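Long-range contacts in beta-agarase (Persicobacter, PDB 6AII), which probably hydrolyses the beta-1,4 linkages of agarose to yield neoagarobiose, as a glycoside hydrolase family 16 beta-agarase with a bound calcium ion: residues D142-D147 and G275-M280; L175-F180 and N263-Y268; G60-R65 and I286-W291; E121-I126 and G214-I219. All blocks are in the same frame, centred on the assembly; numbering follows the deposited sequence. Where two conformers were deposited one is given.

In the fold
The chain folds as the curved beta-sandwich of family GH16, with two large, mainly antiparallel sheets. Interactions 1, 2 and 3 reach one sheet, and interaction 4 lies in the other. Interactions 1 and 2 touch through the neighbouring strands 144-151 and 173-181, with centres about 10 Å apart. The centres of interactions 3 and 4 each lie about 23 Å from that of interaction 1, interaction 4 across the chain's centre. Along the chain, 60-65 with 286-291 encloses the other three contacts. Interaction 2 is nested inside interaction 1, and interaction 4 crosses both. Interactions 1 and 2 join strands to the long connection before strand 280-287, interaction 3 reaches that strand's end, and interaction 4 pairs strands.

Interaction 1 of 4, residues D142-D147 and G275-M280; sequences DYEEID and GLTKPM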
loop_
_atom_site.group_PDB
_atom_site.type_symbol
_atom_site.label_atom_id
_atom_site.label_comp_id
_atom_site.label_asym_id
_atom_site.label_seq_id
_atom_site.Cartn_x
_atom_site.Cartn_y
_atom_site.Cartn_z
ATOM N N ASP A 142 -15.230 -1.438 -5.604
ATOM C CA ASP A 142 -14.655 -2.236 -4.532
ATOM C C ASP A 142 -14.516 -3.719 -4.876
ATOM O O ASP A 142 -14.236 -4.524 -3.981
ATOM C CB ASP A 142 -15.381 -2.088 -3.199
ATOM C CG ASP A 142 -15.277 -0.710 -2.594
ATOM O OD1 ASP A 142 -14.231 -0.024 -2.793
ATOM O OD2 ASP A 142 -16.253 -0.317 -1.933
ATOM N N TYR A 143 -14.614 -4.107 -6.126
ATOM C CA TYR A 143 -14.562 -5.498 -6.499
ATOM C C TYR A 143 -13.134 -5.962 -6.835
ATOM O O TYR A 143 -12.861 -7.189 -6.833
ATOM C CB TYR A 143 -15.462 -5.797 -7.697
ATOM C CG TYR A 143 -16.847 -6.241 -7.275
ATOM C CD1 TYR A 143 -17.817 -5.322 -6.909
ATOM C CD2 TYR A 143 -17.125 -7.588 -7.121
ATOM C CE1 TYR A 143 -19.067 -5.740 -6.475
ATOM C CE2 TYR A 143 -18.357 -8.023 -6.678
ATOM C CZ TYR A 143 -19.327 -7.094 -6.357
ATOM O OH TYR A 143 -20.528 -7.570 -5.910
ATOM N N GLU A 144 -12.243 -5.034 -7.232
ATOM C CA GLU A 144 -10.922 -5.443 -7.722
ATOM C C GLU A 144 -9.871 -4.523 -7.096
ATOM O O GLU A 144 -10.021 -3.324 -7.091
ATOM C CB GLU A 144 -10.808 -5.380 -9.242
ATOM C CG GLU A 144 -11.744 -6.364 -9.937
ATOM C CD GLU A 144 -11.792 -6.311 -11.444
ATOM O OE1 GLU A 144 -10.877 -5.707 -12.061
ATOM O OE2 GLU A 144 -12.770 -6.923 -12.008
ATOM N N GLU A 145 -8.838 -5.110 -6.529
ATOM C CA GLU A 145 -7.841 -4.368 -5.710
ATOM C C GLU A 145 -6.436 -4.922 -6.001
ATOM O O GLU A 145 -6.256 -6.129 -6.120
ATOM C CB GLU A 145 -8.228 -4.563 -4.247
ATOM C CG GLU A 145 -7.165 -4.136 -3.220
ATOM C CD GLU A 145 -7.535 -4.357 -1.775
ATOM O OE1 GLU A 145 -8.757 -4.358 -1.533
ATOM O OE2 GLU A 145 -6.598 -4.484 -0.893
ATOM N N ILE A 146 -5.427 -4.042 -5.981
ATOM C CA ILE A 146 -4.042 -4.471 -6.035
ATOM C C ILE A 146 -3.292 -3.869 -4.847
ATOM O O ILE A 146 -3.362 -2.694 -4.640
ATOM C CB ILE A 146 -3.422 -4.037 -7.385
ATOM C CG1 ILE A 146 -4.093 -4.768 -8.542
ATOM C CG2 ILE A 146 -1.894 -4.258 -7.368
ATOM C CD1 ILE A 146 -3.793 -4.154 -9.911
ATOM N N ASP A 147 -2.568 -4.690 -4.110
ATOM C CA ASP A 147 -1.828 -4.215 -2.926
ATOM C C ASP A 147 -0.328 -4.147 -3.276
ATOM O O ASP A 147 0.335 -5.234 -3.388
ATOM C CB ASP A 147 -2.011 -5.170 -1.762
ATOM C CG ASP A 147 -3.492 -5.343 -1.470
ATOM O OD1 ASP A 147 -4.185 -4.315 -1.349
ATOM O OD2 ASP A 147 -3.937 -6.512 -1.533
ATOM N N GLY A 275 -10.376 -11.290 -15.710
ATOM C CA GLY A 275 -9.182 -10.937 -14.909
ATOM C C GLY A 275 -9.307 -9.532 -14.331
ATOM O O GLY A 275 -10.394 -9.016 -14.132
ATOM N N LEU A 276 -8.166 -8.921 -13.984
ATOM C CA LEU A 276 -8.176 -7.608 -13.326
ATOM C C LEU A 276 -8.270 -6.518 -14.398
ATOM O O LEU A 276 -7.272 -6.280 -15.066
ATOM C CB LEU A 276 -6.857 -7.438 -12.565
ATOM C CG LEU A 276 -6.730 -8.252 -11.288
ATOM C CD1 LEU A 276 -5.306 -8.149 -10.721
ATOM C CD2 LEU A 276 -7.717 -7.781 -10.282
ATOM N N THR A 277 -9.405 -5.844 -14.531
ATOM C CA THR A 277 -9.575 -4.875 -15.601
ATOM C C THR A 277 -10.062 -3.530 -15.128
ATOM O O THR A 277 -10.014 -2.576 -15.918
ATOM C CB THR A 277 -10.586 -5.347 -16.671
ATOM O OG1 THR A 277 -11.885 -5.459 -16.111
ATOM C CG2 THR A 277 -10.199 -6.666 -17.287
ATOM N N LYS A 278 -10.668 -3.414 -13.948
ATOM C CA LYS A 278 -11.424 -2.218 -13.650
ATOM C C LYS A 278 -10.487 -1.065 -13.266
ATOM O O LYS A 278 -9.533 -1.291 -12.487
ATOM C CB LYS A 278 -12.390 -2.490 -12.516
ATOM C CG LYS A 278 -13.508 -3.443 -12.913
ATOM C CD LYS A 278 -14.459 -3.789 -11.800
ATOM C CE LYS A 278 -15.597 -4.609 -12.387
ATOM N NZ LYS A 278 -16.414 -5.131 -11.286
ATOM N N PRO A 279 -10.741 0.137 -13.714
ATOM C CA PRO A 279 -9.865 1.287 -13.327
ATOM C C PRO A 279 -9.812 1.419 -11.812
ATOM O O PRO A 279 -10.821 1.238 -11.154
ATOM C CB PRO A 279 -10.513 2.522 -13.949
ATOM C CG PRO A 279 -11.132 1.928 -15.214
ATOM C CD PRO A 279 -11.709 0.608 -14.742
ATOM N N MET A 280 -8.620 1.790 -11.310
ATOM C CA MET A 280 -8.421 1.863 -9.889
ATOM C C MET A 280 -7.891 3.225 -9.449
ATOM O O MET A 280 -7.043 3.846 -10.132
ATOM C CB MET A 280 -7.454 0.784 -9.431
ATOM C CG MET A 280 -7.930 -0.593 -9.746
ATOM S SD MET A 280 -6.813 -1.844 -9.008
ATOM C CE MET A 280 -7.528 -3.311 -9.731
HETATM O O HOH W 1 -12.577 -7.534 -14.502
HETATM O O HOH W 2 -14.970 -7.623 -10.777
#
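Glu144 faces Leu276 where strand 144-147 meets the loop 275-280 at 81°, with the two CA atoms 6.6 Å apart. The loop leads into strand 280-287, in the same sheet of the GH16 beta-sandwich. Glu144 buries the largest share of the contact. Its CG stands beside the backbone N (chi1 -64°), and the extended chain reaches into the bend of the loop. Glu144 OE1 accepts two backbone N-H groups, from Thr277 N at 2.9 Å and from Lys278 N at 3.0 Å. They come from opposite faces of the carboxylate plane. The Lys278 chain crosses the Glu144 side chain at about a right angle, and its NZ makes a salt bridge with Asp141. Deeper in, the Met280 methyl CE packs on Ile146 CD1 at 3.8 Å and lies close to Glu144 O. The second carboxylate oxygen is bound by two waters. One water donates to Glu144 OE2 and Gly275 O and accepts from Thr277 OG1, and the other links Glu144 OE2 to Lys278 NZ, 2.9 Å from that nitrogen.

Interaction 2 of 4, residues L175-F180 and N263-Y268; sequences LSHHVF and NVLDKY
Strand 175-180 faces the irregular loop 263-268, and the CA atoms come nearest at Val179 and Asp266, 6.8 Å apart. The strand belongs to the GH16 sandwich, and the loop is part of the long connection before strand 280-287. His177 makes the main link. Its CG sits between the backbone N and the carbonyl carbon (chi1 75°), which carries the ring out to the loop. His177 NE2 donates to Leu265 O at 2.8 Å, nearly straight at 165°. The oxygen lies in the ring plane and is met in the carbonyl plane, on a lone pair. Val264 O also lies at the ring edge, 3.7 Å from His177 CE1. Asn263 OD1 forms an Asx motif by accepting from Asp266 N at 2.9 Å. Asp266 OD2 is bound to Thr271. A leucine in place of His177 would probably leave Leu265 O without its N-H partner in a buried setting. The bond requires a proton on His177 NE2, and it pairs the Leu265 carbonyl inside a buried contact.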
loop_
_atom_site.group_PDB
_atom_site.type_symbol
_atom_site.label_atom_id
_atom_site.label_comp_id
_atom_site.label_asym_id
_atom_site.label_seq_id
_atom_site.Cartn_x
_atom_site.Cartn_y
_atom_site.Cartn_z
ATOM N N LEU A 175 2.686 -8.449 -0.720
ATOM C CA LEU A 175 2.552 -8.195 -2.153
ATOM C C LEU A 175 1.362 -9.059 -2.599
ATOM O O LEU A 175 1.489 -10.288 -2.611
ATOM C CB LEU A 175 3.830 -8.606 -2.905
ATOM C CG LEU A 175 5.111 -7.996 -2.375
ATOM C CD1 LEU A 175 6.301 -8.620 -3.127
ATOM C CD2 LEU A 175 5.087 -6.452 -2.516
ATOM N N SER A 176 0.270 -8.408 -2.917
ATOM C CA SER A 176 -0.953 -9.178 -3.116
ATOM C C SER A 176 -1.961 -8.389 -3.939
ATOM O O SER A 176 -1.670 -7.311 -4.487
ATOM C CB SER A 176 -1.539 -9.558 -1.737
ATOM O OG SER A 176 -2.454 -10.628 -1.926
ATOM N N HIS A 177 -3.142 -8.957 -4.078
ATOM C CA HIS A 177 -4.291 -8.314 -4.741
ATOM C C HIS A 177 -5.539 -9.077 -4.292
ATOM O O HIS A 177 -5.401 -10.185 -3.763
ATOM C CB HIS A 177 -4.096 -8.363 -6.250
ATOM C CG HIS A 177 -4.348 -9.714 -6.849
ATOM N ND1 HIS A 177 -3.404 -10.710 -6.877
ATOM C CD2 HIS A 177 -5.512 -10.261 -7.337
ATOM C CE1 HIS A 177 -3.904 -11.795 -7.445
ATOM N NE2 HIS A 177 -5.254 -11.554 -7.704
ATOM N N HIS A 178 -6.729 -8.513 -4.549
ATOM C CA HIS A 178 -7.995 -9.194 -4.148
ATOM C C HIS A 178 -8.985 -9.068 -5.305
ATOM O O HIS A 178 -9.007 -8.009 -5.948
ATOM C CB HIS A 178 -8.630 -8.565 -2.913
ATOM C CG HIS A 178 -7.818 -8.639 -1.663
ATOM N ND1 HIS A 178 -8.196 -9.454 -0.642
ATOM C CD2 HIS A 178 -6.691 -7.982 -1.273
ATOM C CE1 HIS A 178 -7.337 -9.318 0.364
ATOM N NE2 HIS A 178 -6.380 -8.416 -0.004
ATOM N N VAL A 179 -9.732 -10.143 -5.503
ATOM C CA VAL A 179 -10.977 -10.007 -6.251
ATOM C C VAL A 179 -12.103 -10.555 -5.373
ATOM O O VAL A 179 -12.018 -11.627 -4.768
ATOM C CB VAL A 179 -10.926 -10.682 -7.632
ATOM C CG1 VAL A 179 -9.995 -9.949 -8.577
ATOM C CG2 VAL A 179 -10.542 -12.152 -7.569
ATOM N N PHE A 180 -13.157 -9.750 -5.320
ATOM C CA PHE A 180 -14.274 -9.995 -4.493
ATOM C C PHE A 180 -15.447 -10.526 -5.330
ATOM O O PHE A 180 -15.436 -10.456 -6.546
ATOM C CB PHE A 180 -14.695 -8.716 -3.775
ATOM C CG PHE A 180 -13.624 -8.174 -2.840
ATOM C CD1 PHE A 180 -13.502 -8.656 -1.554
ATOM C CD2 PHE A 180 -12.721 -7.207 -3.280
ATOM C CE1 PHE A 180 -12.526 -8.178 -0.697
ATOM C CE2 PHE A 180 -11.744 -6.730 -2.416
ATOM C CZ PHE A 180 -11.629 -7.245 -1.139
ATOM N N ASN A 263 -6.001 -20.371 -12.221
ATOM C CA ASN A 263 -5.533 -19.009 -12.511
ATOM C C ASN A 263 -5.203 -18.341 -11.167
ATOM O O ASN A 263 -6.066 -18.290 -10.288
ATOM C CB ASN A 263 -6.588 -18.247 -13.296
ATOM C CG ASN A 263 -6.148 -16.845 -13.670
ATOM O OD1 ASN A 263 -6.091 -15.982 -12.795
ATOM N ND2 ASN A 263 -5.852 -16.617 -14.953
ATOM N N VAL A 264 -3.988 -17.807 -11.003
ATOM C CA VAL A 264 -3.617 -17.287 -9.650
ATOM C C VAL A 264 -4.071 -15.853 -9.447
ATOM O O VAL A 264 -4.064 -15.440 -8.271
ATOM C CB VAL A 264 -2.111 -17.423 -9.399
ATOM C CG1 VAL A 264 -1.665 -18.854 -9.448
ATOM C CG2 VAL A 264 -1.283 -16.529 -10.317
ATOM N N LEU A 265 -4.546 -15.149 -10.491
ATOM C CA LEU A 265 -5.147 -13.822 -10.310
ATOM C C LEU A 265 -6.618 -13.892 -9.919
ATOM O O LEU A 265 -7.059 -13.075 -9.147
ATOM C CB LEU A 265 -4.966 -12.951 -11.530
ATOM C CG LEU A 265 -3.468 -12.716 -11.685
ATOM C CD1 LEU A 265 -2.852 -13.581 -12.766
ATOM C CD2 LEU A 265 -3.086 -11.281 -11.723
ATOM N N ASP A 266 -7.301 -14.922 -10.420
ATOM C CA ASP A 266 -8.775 -15.052 -10.191
ATOM C C ASP A 266 -9.139 -16.527 -10.079
ATOM O O ASP A 266 -9.660 -17.137 -11.007
ATOM C CB ASP A 266 -9.548 -14.327 -11.290
ATOM C CG ASP A 266 -11.065 -14.400 -11.105
ATOM O OD1 ASP A 266 -11.508 -14.625 -9.946
ATOM O OD2 ASP A 266 -11.775 -14.179 -12.107
ATOM N N LYS A 267 -8.836 -17.097 -8.946
ATOM C CA LYS A 267 -8.822 -18.534 -8.784
ATOM C C LYS A 267 -10.219 -19.134 -8.996
ATOM O O LYS A 267 -10.312 -20.217 -9.576
ATOM C CB LYS A 267 -8.328 -18.873 -7.382
ATOM C CG LYS A 267 -8.325 -20.351 -7.058
ATOM C CD LYS A 267 -7.633 -20.671 -5.746
ATOM C CE LYS A 267 -7.588 -22.166 -5.484
ATOM N NZ LYS A 267 -6.816 -22.500 -4.253
ATOM N N TYR A 268 -11.212 -18.459 -8.494
ATOM C CA TYR A 268 -12.601 -19.012 -8.457
ATOM C C TYR A 268 -13.446 -18.323 -9.532
ATOM O O TYR A 268 -14.673 -18.428 -9.481
ATOM C CB TYR A 268 -13.186 -18.828 -7.063
ATOM C CG TYR A 268 -12.417 -19.561 -6.016
ATOM C CD1 TYR A 268 -12.462 -20.936 -5.915
ATOM C CD2 TYR A 268 -11.567 -18.864 -5.157
ATOM C CE1 TYR A 268 -11.696 -21.608 -4.985
ATOM C CE2 TYR A 268 -10.811 -19.524 -4.214
ATOM C CZ TYR A 268 -10.893 -20.900 -4.099
ATOM O OH TYR A 268 -10.163 -21.536 -3.147
#

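Interaction 3 of 4, residues G60-R65 and I286-W291; sequences GPTQWR and IEAQDW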
loop_
_atom_site.group_PDB
_atom_site.type_symbol
_atom_site.label_atom_id
_atom_site.label_comp_id
_atom_site.label_asym_id
_atom_site.label_seq_id
_atom_site.Cartn_x
_atom_site.Cartn_y
_atom_site.Cartn_z
ATOM N N GLY A 60 -10.629 -0.512 13.291
ATOM C CA GLY A 60 -9.977 -0.553 14.563
ATOM C C GLY A 60 -10.137 0.796 15.278
ATOM O O GLY A 60 -11.117 1.504 15.092
ATOM N N PRO A 61 -9.156 1.120 16.085
ATOM C CA PRO A 61 -9.133 2.392 16.819
ATOM C C PRO A 61 -8.539 3.553 16.007
ATOM O O PRO A 61 -8.278 4.605 16.569
ATOM C CB PRO A 61 -8.313 2.102 18.068
ATOM C CG PRO A 61 -7.289 1.093 17.572
ATOM C CD PRO A 61 -8.072 0.265 16.589
ATOM N N THR A 62 -8.376 3.307 14.718
ATOM C CA THR A 62 -8.010 4.367 13.784
ATOM C C THR A 62 -9.091 5.470 13.751
ATOM O O THR A 62 -10.298 5.172 13.651
ATOM C CB THR A 62 -7.856 3.812 12.368
ATOM O OG1 THR A 62 -7.022 2.636 12.366
ATOM C CG2 THR A 62 -7.404 4.884 11.389
ATOM N N GLN A 63 -8.647 6.746 13.738
ATOM C CA GLN A 63 -9.490 7.875 13.450
ATOM C C GLN A 63 -8.833 8.744 12.378
ATOM O O GLN A 63 -8.008 9.589 12.687
ATOM C CB GLN A 63 -9.723 8.764 14.686
ATOM C CG GLN A 63 -10.706 8.133 15.672
ATOM C CD GLN A 63 -11.008 8.985 16.876
ATOM O OE1 GLN A 63 -10.201 9.781 17.348
ATOM N NE2 GLN A 63 -12.235 8.806 17.391
ATOM N N TRP A 64 -9.174 8.455 11.135
ATOM C CA TRP A 64 -8.650 9.259 10.006
ATOM C C TRP A 64 -9.167 10.673 10.170
ATOM O O TRP A 64 -10.374 10.837 10.492
ATOM C CB TRP A 64 -9.052 8.701 8.665
ATOM C CG TRP A 64 -8.349 7.441 8.290
ATOM C CD1 TRP A 64 -7.058 7.088 8.572
ATOM C CD2 TRP A 64 -8.922 6.352 7.578
ATOM N NE1 TRP A 64 -6.796 5.858 8.051
ATOM C CE2 TRP A 64 -7.914 5.374 7.450
ATOM C CE3 TRP A 64 -10.166 6.113 6.996
ATOM C CZ2 TRP A 64 -8.108 4.182 6.773
ATOM C CZ3 TRP A 64 -10.361 4.909 6.356
ATOM C CH2 TRP A 64 -9.353 3.967 6.229
ATOM N N ARG A 65 -8.276 11.645 9.996
ATOM C CA ARG A 65 -8.642 13.041 10.131
ATOM C C ARG A 65 -8.009 13.763 8.959
ATOM O O ARG A 65 -6.850 13.527 8.666
ATOM C CB ARG A 65 -8.136 13.609 11.447
ATOM C CG ARG A 65 -8.849 13.080 12.689
ATOM C CD ARG A 65 -10.305 13.482 12.700
ATOM N NE ARG A 65 -11.016 12.997 13.893
ATOM C CZ ARG A 65 -11.789 11.910 13.944
ATOM N NH1 ARG A 65 -11.897 11.067 12.913
ATOM N NH2 ARG A 65 -12.487 11.692 15.077
ATOM N N ILE A 286 -2.272 5.121 6.581
ATOM C CA ILE A 286 -1.821 4.409 7.752
ATOM C C ILE A 286 -3.061 4.001 8.563
ATOM O O ILE A 286 -4.119 4.612 8.418
ATOM C CB ILE A 286 -0.846 5.214 8.623
ATOM C CG1 ILE A 286 -1.498 6.449 9.253
ATOM C CG2 ILE A 286 0.417 5.550 7.785
ATOM C CD1 ILE A 286 -0.580 7.331 10.112
ATOM N N GLU A 287 -2.960 2.895 9.263
ATOM C CA GLU A 287 -4.084 2.454 10.062
ATOM C C GLU A 287 -3.610 1.556 11.190
ATOM O O GLU A 287 -2.555 0.940 11.138
ATOM C CB GLU A 287 -5.095 1.737 9.183
ATOM C CG GLU A 287 -4.629 0.615 8.402
ATOM C CD GLU A 287 -5.647 0.077 7.342
ATOM O OE1 GLU A 287 -6.381 0.806 6.650
ATOM O OE2 GLU A 287 -5.772 -1.142 7.337
ATOM N N ALA A 288 -4.498 1.445 12.166
ATOM C CA ALA A 288 -4.346 0.514 13.307
ATOM C C ALA A 288 -5.480 -0.479 13.166
ATOM O O ALA A 288 -6.610 -0.119 13.534
ATOM C CB ALA A 288 -4.358 1.233 14.603
ATOM N N GLN A 289 -5.241 -1.645 12.621
ATOM C CA GLN A 289 -6.321 -2.589 12.388
ATOM C C GLN A 289 -6.689 -3.271 13.718
ATOM O O GLN A 289 -5.861 -3.402 14.629
ATOM C CB GLN A 289 -5.904 -3.638 11.349
ATOM C CG GLN A 289 -5.497 -2.959 10.040
ATOM C CD GLN A 289 -4.342 -3.617 9.305
ATOM O OE1 GLN A 289 -3.784 -4.629 9.731
ATOM N NE2 GLN A 289 -3.958 -3.003 8.209
ATOM N N ASP A 290 -7.942 -3.737 13.786
ATOM C CA ASP A 290 -8.473 -4.371 14.985
ATOM C C ASP A 290 -7.566 -5.483 15.522
ATOM O O ASP A 290 -7.225 -5.431 16.686
ATOM C CB ASP A 290 -9.865 -4.985 14.706
ATOM C CG ASP A 290 -10.064 -5.957 13.544
ATOM O OD1 ASP A 290 -9.139 -6.298 12.794
ATOM O OD2 ASP A 290 -11.211 -6.228 13.257
ATOM N N TRP A 291 -7.138 -6.373 14.618
ATOM C CA TRP A 291 -6.350 -7.618 15.004
ATOM C C TRP A 291 -4.998 -7.186 15.627
ATOM O O TRP A 291 -4.624 -7.609 16.735
ATOM C CB TRP A 291 -6.185 -8.577 13.793
ATOM C CG TRP A 291 -5.644 -8.036 12.489
ATOM C CD1 TRP A 291 -6.342 -7.372 11.505
ATOM C CD2 TRP A 291 -4.326 -8.224 11.946
ATOM N NE1 TRP A 291 -5.537 -7.081 10.430
ATOM C CE2 TRP A 291 -4.287 -7.591 10.674
ATOM C CE3 TRP A 291 -3.156 -8.842 12.413
ATOM C CZ2 TRP A 291 -3.125 -7.557 9.888
ATOM C CZ3 TRP A 291 -2.007 -8.781 11.642
ATOM C CH2 TRP A 291 -1.998 -8.168 10.385
#
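Trp64 sets the edge of its indole against the end of strand 280-287. Trp64 NE1 donates to Ile286 O at 3.0 Å, with an N-H...O angle of 172°. The oxygen lies in the ring plane, and the donor sits nearly along the C=O axis. Glu287 lies alongside the indole, pointing the same way, with OE1 3.8 Å from Trp64 CZ2. A glycine at Trp64 would probably leave Ile286 O without this donor and open a gap beside the Glu287 carboxylate. Thr62 CG2 lies over one ring face, toward its rim, while Trp52 and Trp56 also meet the ring. Strands 62-64 and 280-287 both pair with strand 97-110 in one sheet of the GH16 beta-sandwich. Thr62 continues the contact along the chain. Thr62 OG1, beside the backbone N (chi1 -49°), accepts from Ala288 N at 2.8 Å and is also bound to Pro59 O. Pro61 CG rests on Ala288 CB at 4.2 Å. Gly60 lies so close that a CB would clash with Ala288 O, and its CA-H instead points at that oxygen. Past the strand, Gln289 takes the N-cap position of helix 290-294. Gln289 NE2 donates to the anti lone pair of Glu287 OE2 at 2.7 Å.

Interaction 4 of 4, residues E121-I126 and G214-I219; sequences EARVKI and GEYSTI
Val124 O accepts the backbone N-H of Ser217 at 2.8 Å and a CA-H contact from Tyr216. The return bond, Val124 N to Ser217 O, is also 2.8 Å, so the two residues form an antiparallel hydrogen-bonded pair. Ala122 and Ile219 make the next such pair, and Arg123 with Thr218 is the non-hydrogen-bonded pair between them. Strands 118-125 and 217-225 are neighbours in one sheet of the GH16 beta-sandwich. Ala122, Val124, Ser217 and Ile219 share one face of it, where Ile219 packs on Ile148 and Cys149 of the other sheet. Arg123 and Thr218 share the opposite face. Arg123 starts with CG anti to the backbone N (chi1 -173°) and runs extended past Thr218 CG2 to Tyr216. Its guanidinium is 16° from parallel with the Tyr216 ring. It sits over Tyr216 CB, and Arg123 NH2 lies over one ring face near its rim. Lys125 CB lies over the opposite face in a CH-pi contact, 3.7 Å from the Tyr216 centroid. A water joins Glu121 OE2 to Thr218 OG1, while Glu121 OE1 pairs with Arg319. Arg123 NH2 also forms a salt bridge with the calcium ligand Asp316, so as a second-shell residue it probably helps to position this ligand.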
loop_
_atom_site.group_PDB
_atom_site.type_symbol
_atom_site.label_atom_id
_atom_site.label_comp_id
_atom_site.label_asym_id
_atom_site.label_seq_id
_atom_site.Cartn_x
_atom_site.Cartn_y
_atom_site.Cartn_z
ATOM N N GLU A 121 4.443 3.415 -8.937
ATOM C CA GLU A 121 5.546 3.257 -7.955
ATOM C C GLU A 121 5.545 4.442 -7.016
ATOM O O GLU A 121 5.356 5.601 -7.426
ATOM C CB GLU A 121 6.869 3.152 -8.677
ATOM C CG GLU A 121 8.065 2.742 -7.834
ATOM C CD GLU A 121 9.313 2.632 -8.705
ATOM O OE1 GLU A 121 9.555 3.603 -9.496
ATOM O OE2 GLU A 121 10.091 1.657 -8.527
ATOM N N ALA A 122 5.833 4.162 -5.724
ATOM C CA ALA A 122 5.978 5.223 -4.767
ATOM C C ALA A 122 7.322 5.063 -4.057
ATOM O O ALA A 122 7.784 3.929 -3.808
ATOM C CB ALA A 122 4.838 5.149 -3.774
ATOM N N ARG A 123 7.904 6.191 -3.630
ATOM C CA ARG A 123 9.061 6.219 -2.794
ATOM C C ARG A 123 8.609 6.696 -1.434
ATOM O O ARG A 123 8.173 7.860 -1.311
ATOM C CB ARG A 123 10.155 7.134 -3.370
ATOM C CG ARG A 123 11.470 7.085 -2.617
ATOM C CD ARG A 123 12.642 7.718 -3.325
ATOM N NE ARG A 123 13.896 7.439 -2.626
ATOM C CZ ARG A 123 14.592 8.300 -1.881
ATOM N NH1 ARG A 123 15.768 7.909 -1.368
ATOM N NH2 ARG A 123 14.171 9.530 -1.642
ATOM N N VAL A 124 8.698 5.786 -0.484
ATOM C CA VAL A 124 8.094 6.033 0.811
ATOM C C VAL A 124 9.152 5.854 1.888
ATOM O O VAL A 124 10.037 5.015 1.736
ATOM C CB VAL A 124 6.908 5.093 1.051
ATOM C CG1 VAL A 124 5.785 5.358 0.048
ATOM C CG2 VAL A 124 7.306 3.653 1.066
ATOM N N LYS A 125 8.944 6.544 3.005
ATOM C CA LYS A 125 9.676 6.223 4.209
ATOM C C LYS A 125 8.654 5.725 5.242
ATOM O O LYS A 125 7.883 6.520 5.780
ATOM C CB LYS A 125 10.409 7.446 4.748
ATOM C CG LYS A 125 11.666 7.162 5.544
ATOM C CD LYS A 125 11.419 6.565 6.839
ATOM C CE LYS A 125 10.667 7.435 7.808
ATOM N NZ LYS A 125 10.497 6.654 9.074
ATOM N N ILE A 126 8.626 4.428 5.357
ATOM C CA ILE A 126 7.701 3.749 6.303
ATOM C C ILE A 126 7.971 4.278 7.722
ATOM O O ILE A 126 9.114 4.462 8.117
ATOM C CB ILE A 126 7.870 2.250 6.127
ATOM C CG1 ILE A 126 7.152 1.848 4.819
ATOM C CG2 ILE A 126 7.280 1.489 7.349
ATOM C CD1 ILE A 126 7.462 0.531 4.262
ATOM N N GLY A 214 13.815 2.525 8.288
ATOM C CA GLY A 214 14.919 3.470 8.588
ATOM C C GLY A 214 15.428 4.295 7.424
ATOM O O GLY A 214 16.423 5.003 7.582
ATOM N N GLU A 215 14.821 4.151 6.249
ATOM C CA GLU A 215 15.289 4.771 5.029
ATOM C C GLU A 215 14.127 4.792 4.048
ATOM O O GLU A 215 13.117 4.085 4.278
ATOM C CB GLU A 215 16.429 3.967 4.440
ATOM C CG GLU A 215 16.082 2.560 4.047
ATOM C CD GLU A 215 17.302 1.799 3.531
ATOM O OE1 GLU A 215 17.655 1.999 2.375
ATOM O OE2 GLU A 215 17.858 1.015 4.295
ATOM N N TYR A 216 14.273 5.482 2.924
ATOM C CA TYR A 216 13.259 5.400 1.886
ATOM C C TYR A 216 13.346 4.073 1.138
ATOM O O TYR A 216 14.448 3.519 0.945
ATOM C CB TYR A 216 13.414 6.560 0.892
ATOM C CG TYR A 216 12.871 7.856 1.451
ATOM C CD1 TYR A 216 13.634 8.718 2.206
ATOM C CD2 TYR A 216 11.545 8.204 1.270
ATOM C CE1 TYR A 216 13.105 9.909 2.708
ATOM C CE2 TYR A 216 10.995 9.370 1.800
ATOM C CZ TYR A 216 11.774 10.227 2.533
ATOM O OH TYR A 216 11.169 11.366 3.042
ATOM N N SER A 217 12.197 3.552 0.753
ATOM C CA SER A 217 12.039 2.392 -0.100
ATOM C C SER A 217 11.243 2.823 -1.330
ATOM O O SER A 217 10.308 3.621 -1.192
ATOM C CB SER A 217 11.276 1.309 0.623
ATOM O OG SER A 217 11.886 0.979 1.838
ATOM N N THR A 218 11.474 2.210 -2.458
ATOM C CA THR A 218 10.572 2.292 -3.590
ATOM C C THR A 218 9.807 0.988 -3.756
ATOM O O THR A 218 10.356 -0.099 -3.595
ATOM C CB THR A 218 11.229 2.690 -4.920
ATOM O OG1 THR A 218 12.168 1.696 -5.342
ATOM C CG2 THR A 218 11.885 4.033 -4.790
ATOM N N ILE A 219 8.502 1.048 -3.909
ATOM C CA ILE A 219 7.686 -0.131 -4.154
ATOM C C ILE A 219 6.752 0.193 -5.313
ATOM O O ILE A 219 6.095 1.236 -5.330
ATOM C CB ILE A 219 6.892 -0.575 -2.894
ATOM C CG1 ILE A 219 7.790 -0.527 -1.678
ATOM C CG2 ILE A 219 6.349 -1.961 -3.116
ATOM C CD1 ILE A 219 7.121 -0.297 -0.391
HETATM O O HOH W 3 10.747 -0.307 -6.950
HETATM O O HOH W 4 10.777 2.679 3.809
#